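Local coordinates for putative alcohol dehydrogenase (Sinorhizobium meliloti, PDB 4J6F), which is a putative alcohol dehydrogenase of the medium-chain dehydrogenase/reductase superfamily, probably oxidising alcohols with a nicotinamide cofactor, at residues Y141-D144 with A149-D152; V94-R99 with M154-D159; A222-A227 with A232-V237. All coordinates share one frame; numbering follows the deposited sequence.

Contact 1 of 3, residues Y141-D144 with A149-D152; sequences YNRD and ADID
Asp150 O takes two hydrogen bonds, one from Asn142 ND2 across the contact and one from Arg98 NH1. The bond across the contact comes from the side-chain amide, with Asn142 ND2 3.0 Å from Asp150 O. The N-H points fairly well at the oxygen, at 153°. The donor lies somewhat off the carbonyl plane, and the oxygen likewise sits a little out of the plane of the amide. The CB atoms of Asn142 and Asp150 pack alongside, 3.9 Å apart.

The side chain of Asp150 makes the other polar link. Asp150 OD2 forms a salt bridge with Arg143 NH2, 2.9 Å away. The oxygen lies at the edge of the guanidinium, in its plane, and is met nearly along its C-O axis. The carboxylate itself is turned 51° from the guanidinium, so one oxygen carries the bond and the two groups do not pair flat. Chi3 of Arg143 (63°) bends the chain and brings the NH2 edge of the guanidinium to Asp150 OD2. Arg143 NE forms a salt bridge with Asp145.

Tyr141 and Ile151 have the nearest CA atoms, 4.6 Å apart, yet their side chains start away from the contact. Tyr141 OH bonds to Asp137, and the ring makes a cation-pi contact with Arg333. Ile151 packs on Gln322 of the second subunit.

The chemistry is that of a polar loop closed by side chains. Asp150 at NH2 and Asp145 at NE probably stabilise the positive charge of Arg143, while the Asp150 carbonyl receives both an amide and a guanidinium N-H.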
loop_
_atom_site.group_PDB
_atom_site.type_symbol
_atom_site.label_atom_id
_atom_site.label_comp_id
_atom_site.label_asym_id
_atom_site.label_seq_id
_atom_site.Cartn_x
_atom_site.Cartn_y
_atom_site.Cartn_z
ATOM N N TYR A 141 14.614 19.320 -3.619
ATOM C CA TYR A 141 14.729 17.881 -3.782
ATOM C C TYR A 141 15.746 17.300 -2.840
ATOM O O TYR A 141 15.547 16.206 -2.321
ATOM C CB TYR A 141 15.074 17.524 -5.225
ATOM C CG TYR A 141 13.957 17.855 -6.163
ATOM C CD1 TYR A 141 12.896 16.974 -6.344
ATOM C CD2 TYR A 141 13.929 19.073 -6.837
ATOM C CE1 TYR A 141 11.852 17.284 -7.199
ATOM C CE2 TYR A 141 12.888 19.392 -7.690
ATOM C CZ TYR A 141 11.857 18.494 -7.867
ATOM O OH TYR A 141 10.826 18.806 -8.715
ATOM N N ASN A 142 16.884 17.955 -2.728
ATOM C CA ASN A 142 17.908 17.546 -1.800
ATOM C C ASN A 142 18.627 16.294 -2.258
ATOM O O ASN A 142 19.439 15.744 -1.531
ATOM C CB ASN A 142 17.315 17.357 -0.419
ATOM C CG ASN A 142 17.164 18.655 0.314
ATOM O OD1 ASN A 142 18.041 19.501 0.272
ATOM N ND2 ASN A 142 16.046 18.821 0.982
ATOM N N ARG A 143 18.339 15.863 -3.477
ATOM C CA ARG A 143 19.057 14.744 -4.079
ATOM C C ARG A 143 19.276 15.024 -5.553
ATOM O O ARG A 143 18.605 15.878 -6.128
ATOM C CB ARG A 143 18.285 13.443 -3.918
ATOM C CG ARG A 143 17.909 13.112 -2.495
ATOM C CD ARG A 143 17.280 11.739 -2.437
ATOM N NE ARG A 143 18.247 10.739 -2.861
ATOM C CZ ARG A 143 19.192 10.242 -2.073
ATOM N NH1 ARG A 143 20.041 9.350 -2.548
ATOM N NH2 ARG A 143 19.289 10.635 -0.808
ATOM N N ASP A 144 20.223 14.315 -6.160
ATOM C CA ASP A 144 20.422 14.422 -7.592
ATOM C C ASP A 144 19.601 13.379 -8.351
ATOM O O ASP A 144 19.173 13.628 -9.479
ATOM C CB ASP A 144 21.906 14.344 -7.938
ATOM C CG ASP A 144 22.689 15.573 -7.465
ATOM O OD1 ASP A 144 22.202 16.721 -7.610
ATOM O OD2 ASP A 144 23.813 15.386 -6.956
ATOM N N ALA A 149 12.951 10.802 -0.988
ATOM C CA ALA A 149 13.224 10.490 0.419
ATOM C C ALA A 149 13.610 11.705 1.284
ATOM O O ALA A 149 13.350 11.696 2.485
ATOM C CB ALA A 149 14.279 9.402 0.523
ATOM N N ASP A 150 14.217 12.733 0.685
ATOM C CA ASP A 150 14.775 13.854 1.458
ATOM C C ASP A 150 14.151 15.195 1.099
ATOM O O ASP A 150 14.685 16.237 1.472
ATOM C CB ASP A 150 16.297 13.951 1.282
ATOM C CG ASP A 150 17.039 12.718 1.793
ATOM O OD1 ASP A 150 16.626 12.137 2.822
ATOM O OD2 ASP A 150 18.055 12.332 1.165
ATOM N N ILE A 151 13.028 15.169 0.387
ATOM C CA ILE A 151 12.402 16.388 -0.099
ATOM C C ILE A 151 12.055 17.376 1.008
ATOM O O ILE A 151 11.843 16.993 2.165
ATOM C CB ILE A 151 11.112 16.115 -0.884
ATOM C CG1 ILE A 151 10.180 15.216 -0.071
ATOM C CG2 ILE A 151 11.434 15.534 -2.251
ATOM C CD1 ILE A 151 8.786 15.111 -0.640
ATOM N N ASP A 152 12.017 18.651 0.620
ATOM C CA ASP A 152 11.536 19.748 1.433
ATOM C C ASP A 152 10.800 20.676 0.456
ATOM O O ASP A 152 10.674 20.343 -0.737
ATOM C CB ASP A 152 12.729 20.446 2.076
ATOM C CG ASP A 152 12.372 21.176 3.367
ATOM O OD1 ASP A 152 11.174 21.486 3.591
ATOM O OD2 ASP A 152 13.319 21.451 4.146
#

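Contact 2 of 3, residues V94-R99 with M154-D159; sequences VSTWRR and MGHGRD
His156 enters between Trp97, Thr96 and Arg98, and buries far more surface here than any other residue. Its CG stands anti to the backbone N (chi1 179°), which carries the imidazole out to the 94-99 loop.

Trp97 meets one face of the imidazole with its NE1 corner. Trp97 NE1 sits over the centre of the ring, 3.4 Å from His156 CG. The two rings are inclined to each other by 49°, with 4.2 Å between the centroid of the five-membered ring of Trp97 and that of His156. This is an oblique aromatic pair. The indole reaches the imidazole because its CG lies between the backbone N and the carbonyl carbon (chi1 67°). Next to it, the indole meets the ring of Tyr153 nearly parallel, and it packs on Leu320 of the second subunit.

Thr96 comes to the rim of the imidazole. Thr96 CB lies in the ring plane, 3.4 Å from His156 NE2, and its CG2 is almost as near that nitrogen. Arg98 adds an aliphatic contact, with Arg98 CB 3.5 Å from His156 CE1. Its chain then runs on, extended, and besides Asp150 the guanidinium meets the backbone oxygens of Ile151 and Gly101. Arg98 is also the centre of an inverse gamma turn, which puts a sharp bend in the loop beside the histidine.

On its other nitrogen, ND1, His156 is bonded to OD1 of Asp152, which probably helps to set the rotation of the ring. Val80 of helix 75-82 packs against Thr96, Trp97 and His156. The contact thus joins the loop after helix 75-82 to the loop between strands 152-153 and 165-169 by ring packing, within the GroES-like domain characteristic of medium-chain alcohol dehydrogenases.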
loop_
_atom_site.group_PDB
_atom_site.type_symbol
_atom_site.label_atom_id
_atom_site.label_comp_id
_atom_site.label_asym_id
_atom_site.label_seq_id
_atom_site.Cartn_x
_atom_site.Cartn_y
_atom_site.Cartn_z
ATOM N N VAL A 94 2.233 18.126 18.471
ATOM C CA VAL A 94 2.471 19.169 17.458
ATOM C C VAL A 94 3.834 18.989 16.756
ATOM O O VAL A 94 4.860 18.802 17.409
ATOM C CB VAL A 94 2.196 20.626 17.952
ATOM C CG1 VAL A 94 1.523 20.623 19.308
ATOM C CG2 VAL A 94 3.460 21.464 17.961
ATOM N N SER A 95 3.822 19.036 15.425
ATOM C CA SER A 95 5.012 18.763 14.610
ATOM C C SER A 95 4.784 19.302 13.201
ATOM O O SER A 95 3.659 19.230 12.716
ATOM C CB SER A 95 5.225 17.238 14.544
ATOM O OG SER A 95 6.545 16.882 14.173
ATOM N N THR A 96 5.827 19.756 12.522
ATOM C CA THR A 96 5.765 19.997 11.086
ATOM C C THR A 96 5.818 18.663 10.377
ATOM O O THR A 96 6.066 17.644 10.994
ATOM C CB THR A 96 6.918 20.854 10.548
ATOM O OG1 THR A 96 8.128 20.513 11.220
ATOM C CG2 THR A 96 6.623 22.309 10.740
ATOM N N TRP A 97 5.537 18.665 9.086
ATOM C CA TRP A 97 5.500 17.432 8.335
ATOM C C TRP A 97 6.891 16.832 8.261
ATOM O O TRP A 97 7.047 15.604 8.154
ATOM C CB TRP A 97 4.932 17.676 6.943
ATOM C CG TRP A 97 5.804 18.509 6.103
ATOM C CD1 TRP A 97 5.798 19.854 6.025
ATOM C CD2 TRP A 97 6.829 18.048 5.214
ATOM N NE1 TRP A 97 6.757 20.274 5.137
ATOM C CE2 TRP A 97 7.405 19.182 4.626
ATOM C CE3 TRP A 97 7.316 16.783 4.861
ATOM C CZ2 TRP A 97 8.440 19.099 3.697
ATOM C CZ3 TRP A 97 8.347 16.702 3.941
ATOM C CH2 TRP A 97 8.893 17.856 3.365
ATOM N N ARG A 98 7.905 17.692 8.329
ATOM C CA ARG A 98 9.259 17.196 8.219
ATOM C C ARG A 98 9.707 16.654 9.560
ATOM O O ARG A 98 10.552 17.250 10.227
ATOM C CB ARG A 98 10.207 18.253 7.674
ATOM C CG ARG A 98 11.253 17.642 6.769
ATOM C CD ARG A 98 11.844 18.686 5.851
ATOM N NE ARG A 98 12.672 18.082 4.812
ATOM C CZ ARG A 98 13.963 17.781 4.945
ATOM N NH1 ARG A 98 14.614 17.227 3.927
ATOM N NH2 ARG A 98 14.603 18.028 6.085
ATOM N N ARG A 99 9.136 15.510 9.936
ATOM C CA ARG A 99 9.337 14.932 11.266
ATOM C C ARG A 99 10.805 14.668 11.625
ATOM O O ARG A 99 11.164 14.739 12.790
ATOM C CB ARG A 99 8.530 13.646 11.433
ATOM C CG ARG A 99 7.019 13.822 11.428
ATOM C CD ARG A 99 6.322 12.488 11.169
ATOM N NE ARG A 99 4.901 12.457 11.532
ATOM C CZ ARG A 99 4.137 11.360 11.476
ATOM N NH1 ARG A 99 4.643 10.191 11.053
ATOM N NH2 ARG A 99 2.855 11.428 11.827
HETATM N N MSE A 154 9.759 25.127 -0.537
HETATM C CA MSE A 154 9.759 26.569 -0.310
HETATM C C MSE A 154 8.473 26.968 0.341
HETATM O O MSE A 154 7.394 26.649 -0.146
HETATM C CB MSE A 154 9.941 27.255 -1.652
HETATM C CG MSE A 154 10.978 26.426 -2.379
HETATM SE SE MSE A 154 12.180 27.548 -3.434
HETATM C CE MSE A 154 12.511 26.257 -4.877
ATOM N N GLY A 155 8.592 27.692 1.446
ATOM C CA GLY A 155 7.470 27.984 2.310
ATOM C C GLY A 155 7.550 27.131 3.572
ATOM O O GLY A 155 6.834 27.387 4.548
ATOM N N HIS A 156 8.394 26.104 3.554
ATOM C CA HIS A 156 8.695 25.349 4.763
ATOM C C HIS A 156 10.171 25.377 5.162
ATOM O O HIS A 156 10.511 25.856 6.225
ATOM C CB HIS A 156 8.210 23.905 4.657
ATOM C CG HIS A 156 8.521 23.080 5.865
ATOM N ND1 HIS A 156 9.666 22.327 5.975
ATOM C CD2 HIS A 156 7.850 22.911 7.025
ATOM C CE1 HIS A 156 9.684 21.723 7.144
ATOM N NE2 HIS A 156 8.593 22.062 7.801
ATOM N N GLY A 157 11.048 24.888 4.298
ATOM C CA GLY A 157 12.483 24.884 4.602
ATOM C C GLY A 157 13.214 26.187 4.323
ATOM O O GLY A 157 14.391 26.323 4.639
ATOM N N ARG A 158 12.492 27.157 3.770
ATOM C CA ARG A 158 13.058 28.340 3.133
ATOM C C ARG A 158 11.859 29.254 2.858
ATOM O O ARG A 158 10.740 28.768 2.680
ATOM C CB ARG A 158 13.669 27.871 1.822
ATOM C CG ARG A 158 14.618 28.789 1.117
ATOM C CD ARG A 158 14.667 28.334 -0.334
ATOM N NE ARG A 158 15.987 28.446 -0.965
ATOM C CZ ARG A 158 16.553 29.585 -1.364
ATOM N NH1 ARG A 158 17.735 29.548 -1.939
ATOM N NH2 ARG A 158 15.960 30.766 -1.198
ATOM N N ASP A 159 12.066 30.566 2.820
ATOM C CA ASP A 159 10.947 31.496 2.645
ATOM C C ASP A 159 10.215 31.364 1.308
ATOM O O ASP A 159 10.843 31.171 0.287
ATOM C CB ASP A 159 11.412 32.921 2.870
ATOM C CG ASP A 159 11.573 33.252 4.346
ATOM O OD1 ASP A 159 10.836 32.683 5.194
ATOM O OD2 ASP A 159 12.438 34.096 4.658
#

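Contact 3 of 3, residues A222-A227 with A232-V237; sequences AIIQLA and AVPIAV
Ala232 and Ala227 share the polar bond of this contact. Ala232 N donates to Ala227 O at 2.8 Å, with an N-H...O angle of 144°. The bond ties the chain just ahead of strand 233-237 back to the last turns of helix 218-229.

Apolar contacts do the rest. Pro234 faces the helix and rests between two of its residues. Pro234 CB is 4.0 Å from Ala227 CB. Pro234 CG is 4.0 Å from Ile224 CG2. The same Pro234 CG also lies over the backbone, 3.7 Å from Ile224 O. The side chains of Ile224 and Pro234 cross at about a right angle. Ile224 divides its contacts between its two branches. CG2 takes the proline. Ile224 CD1 lies 3.8 Å from Ala236 CB, where CG1, set beside the backbone N (chi1 -64°), puts it. Met246 of helix 243-248 touches both Ile224 and Ala236. Ala227 CB and Ala232 CB are 4.2 Å apart, and small side chains let helix and chain come close there.

The axes of the two segments run nearly antiparallel, at 158°, and approach to 7.7 Å. Ala232, Pro234 and Ala236 meet the helix, while the alternating Val233 and Ile235 start on the far side of the strand. Ala227 also touches Val210 of strand 209-212.

This is helix-on-sheet packing within a beta-alpha-beta unit, formed by strand 209-212, helix 218-229 and strand 233-238. It belongs to the parallel six-stranded sheet of the Rossmann-type domain, which binds the nicotinamide cofactor in this family.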
loop_
_atom_site.group_PDB
_atom_site.type_symbol
_atom_site.label_atom_id
_atom_site.label_comp_id
_atom_site.label_asym_id
_atom_site.label_seq_id
_atom_site.Cartn_x
_atom_site.Cartn_y
_atom_site.Cartn_z
ATOM N N ALA A 222 -7.577 18.670 -8.903
ATOM C CA ALA A 222 -6.451 18.496 -9.786
ATOM C C ALA A 222 -6.485 17.085 -10.311
ATOM O O ALA A 222 -6.337 16.853 -11.509
ATOM C CB ALA A 222 -5.148 18.764 -9.051
ATOM N N ILE A 223 -6.711 16.139 -9.412
ATOM C CA ILE A 223 -6.726 14.758 -9.807
ATOM C C ILE A 223 -7.789 14.495 -10.856
ATOM O O ILE A 223 -7.544 13.738 -11.793
ATOM C CB ILE A 223 -6.862 13.829 -8.605
ATOM C CG1 ILE A 223 -5.483 13.610 -8.025
ATOM C CG2 ILE A 223 -7.433 12.483 -9.024
ATOM C CD1 ILE A 223 -5.524 13.131 -6.615
ATOM N N ILE A 224 -8.947 15.135 -10.719
ATOM C CA ILE A 224 -9.996 15.022 -11.729
ATOM C C ILE A 224 -9.493 15.466 -13.111
ATOM O O ILE A 224 -9.685 14.762 -14.109
ATOM C CB ILE A 224 -11.269 15.785 -11.307
ATOM C CG1 ILE A 224 -11.836 15.135 -10.043
ATOM C CG2 ILE A 224 -12.310 15.815 -12.436
ATOM C CD1 ILE A 224 -12.985 15.889 -9.418
ATOM N N GLN A 225 -8.828 16.611 -13.158
ATOM C CA GLN A 225 -8.241 17.090 -14.408
ATOM C C GLN A 225 -7.108 16.179 -14.875
ATOM O O GLN A 225 -7.092 15.745 -16.037
ATOM C CB GLN A 225 -7.751 18.535 -14.287
ATOM C CG GLN A 225 -8.844 19.576 -14.119
ATOM C CD GLN A 225 -8.375 20.941 -14.566
ATOM O OE1 GLN A 225 -8.431 21.263 -15.762
ATOM N NE2 GLN A 225 -7.893 21.753 -13.617
ATOM N N LEU A 226 -6.183 15.857 -13.975
ATOM C CA LEU A 226 -5.059 15.026 -14.370
ATOM C C LEU A 226 -5.513 13.641 -14.831
ATOM O O LEU A 226 -4.949 13.087 -15.764
ATOM C CB LEU A 226 -4.023 14.943 -13.263
ATOM C CG LEU A 226 -3.391 16.266 -12.834
ATOM C CD1 LEU A 226 -2.669 16.045 -11.522
ATOM C CD2 LEU A 226 -2.423 16.816 -13.861
ATOM N N ALA A 227 -6.551 13.093 -14.209
ATOM C CA ALA A 227 -7.138 11.843 -14.685
ATOM C C ALA A 227 -7.554 11.948 -16.159
ATOM O O ALA A 227 -7.254 11.064 -16.973
ATOM C CB ALA A 227 -8.330 11.454 -13.834
ATOM N N ALA A 232 -7.926 8.648 -18.275
ATOM C CA ALA A 232 -8.674 7.927 -17.255
ATOM C C ALA A 232 -10.042 8.546 -17.002
ATOM O O ALA A 232 -10.310 9.679 -17.403
ATOM C CB ALA A 232 -7.873 7.871 -15.966
ATOM N N VAL A 233 -10.894 7.790 -16.316
ATOM C CA VAL A 233 -12.257 8.215 -16.015
ATOM C C VAL A 233 -12.411 8.510 -14.511
ATOM O O VAL A 233 -12.379 7.591 -13.684
ATOM C CB VAL A 233 -13.298 7.157 -16.494
ATOM C CG1 VAL A 233 -14.707 7.727 -16.462
ATOM C CG2 VAL A 233 -12.982 6.674 -17.906
ATOM N N PRO A 234 -12.556 9.800 -14.149
ATOM C CA PRO A 234 -12.762 10.186 -12.752
ATOM C C PRO A 234 -14.229 10.246 -12.365
ATOM O O PRO A 234 -15.074 10.671 -13.165
ATOM C CB PRO A 234 -12.163 11.593 -12.688
ATOM C CG PRO A 234 -12.314 12.132 -14.074
ATOM C CD PRO A 234 -12.435 10.974 -15.029
ATOM N N ILE A 235 -14.514 9.817 -11.140
ATOM C CA ILE A 235 -15.837 9.959 -10.538
ATOM C C ILE A 235 -15.660 10.698 -9.225
ATOM O O ILE A 235 -14.994 10.206 -8.308
ATOM C CB ILE A 235 -16.512 8.593 -10.277
ATOM C CG1 ILE A 235 -16.860 7.914 -11.593
ATOM C CG2 ILE A 235 -17.782 8.757 -9.452
ATOM C CD1 ILE A 235 -17.287 6.483 -11.414
ATOM N N ALA A 236 -16.254 11.879 -9.136
ATOM C CA ALA A 236 -16.044 12.754 -7.995
ATOM C C ALA A 236 -16.971 12.377 -6.856
ATOM O O ALA A 236 -18.128 12.033 -7.092
ATOM C CB ALA A 236 -16.268 14.197 -8.408
ATOM N N VAL A 237 -16.458 12.417 -5.626
ATOM C CA VAL A 237 -17.331 12.385 -4.454
ATOM C C VAL A 237 -17.275 13.786 -3.939
ATOM O O VAL A 237 -16.213 14.232 -3.500
ATOM C CB VAL A 237 -16.852 11.449 -3.332
ATOM C CG1 VAL A 237 -17.796 11.546 -2.151
ATOM C CG2 VAL A 237 -16.762 10.007 -3.812
#

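Contacts 1 and 2 are neighbours in the GroES-like part of the chain, with centres about 14 Å apart. Contact 1 lies within the stretch of chain that contact 2 spans, on the loop between strands 133-140 and 152-153. They meet directly, chiefly through Arg98, with Trp97 and His156 also reaching the 149-152 segment. Both touch the second subunit, so this region lies at the subunit interface. Contact 3 follows later, in the parallel sheet of the Rossmann-type domain. Its centre is about 28 Å from that of contact 1 and about 29 Å from that of contact 2, which lies across the chain's centre. The contacts therefore sample both domains of a probable medium-chain dehydrogenase.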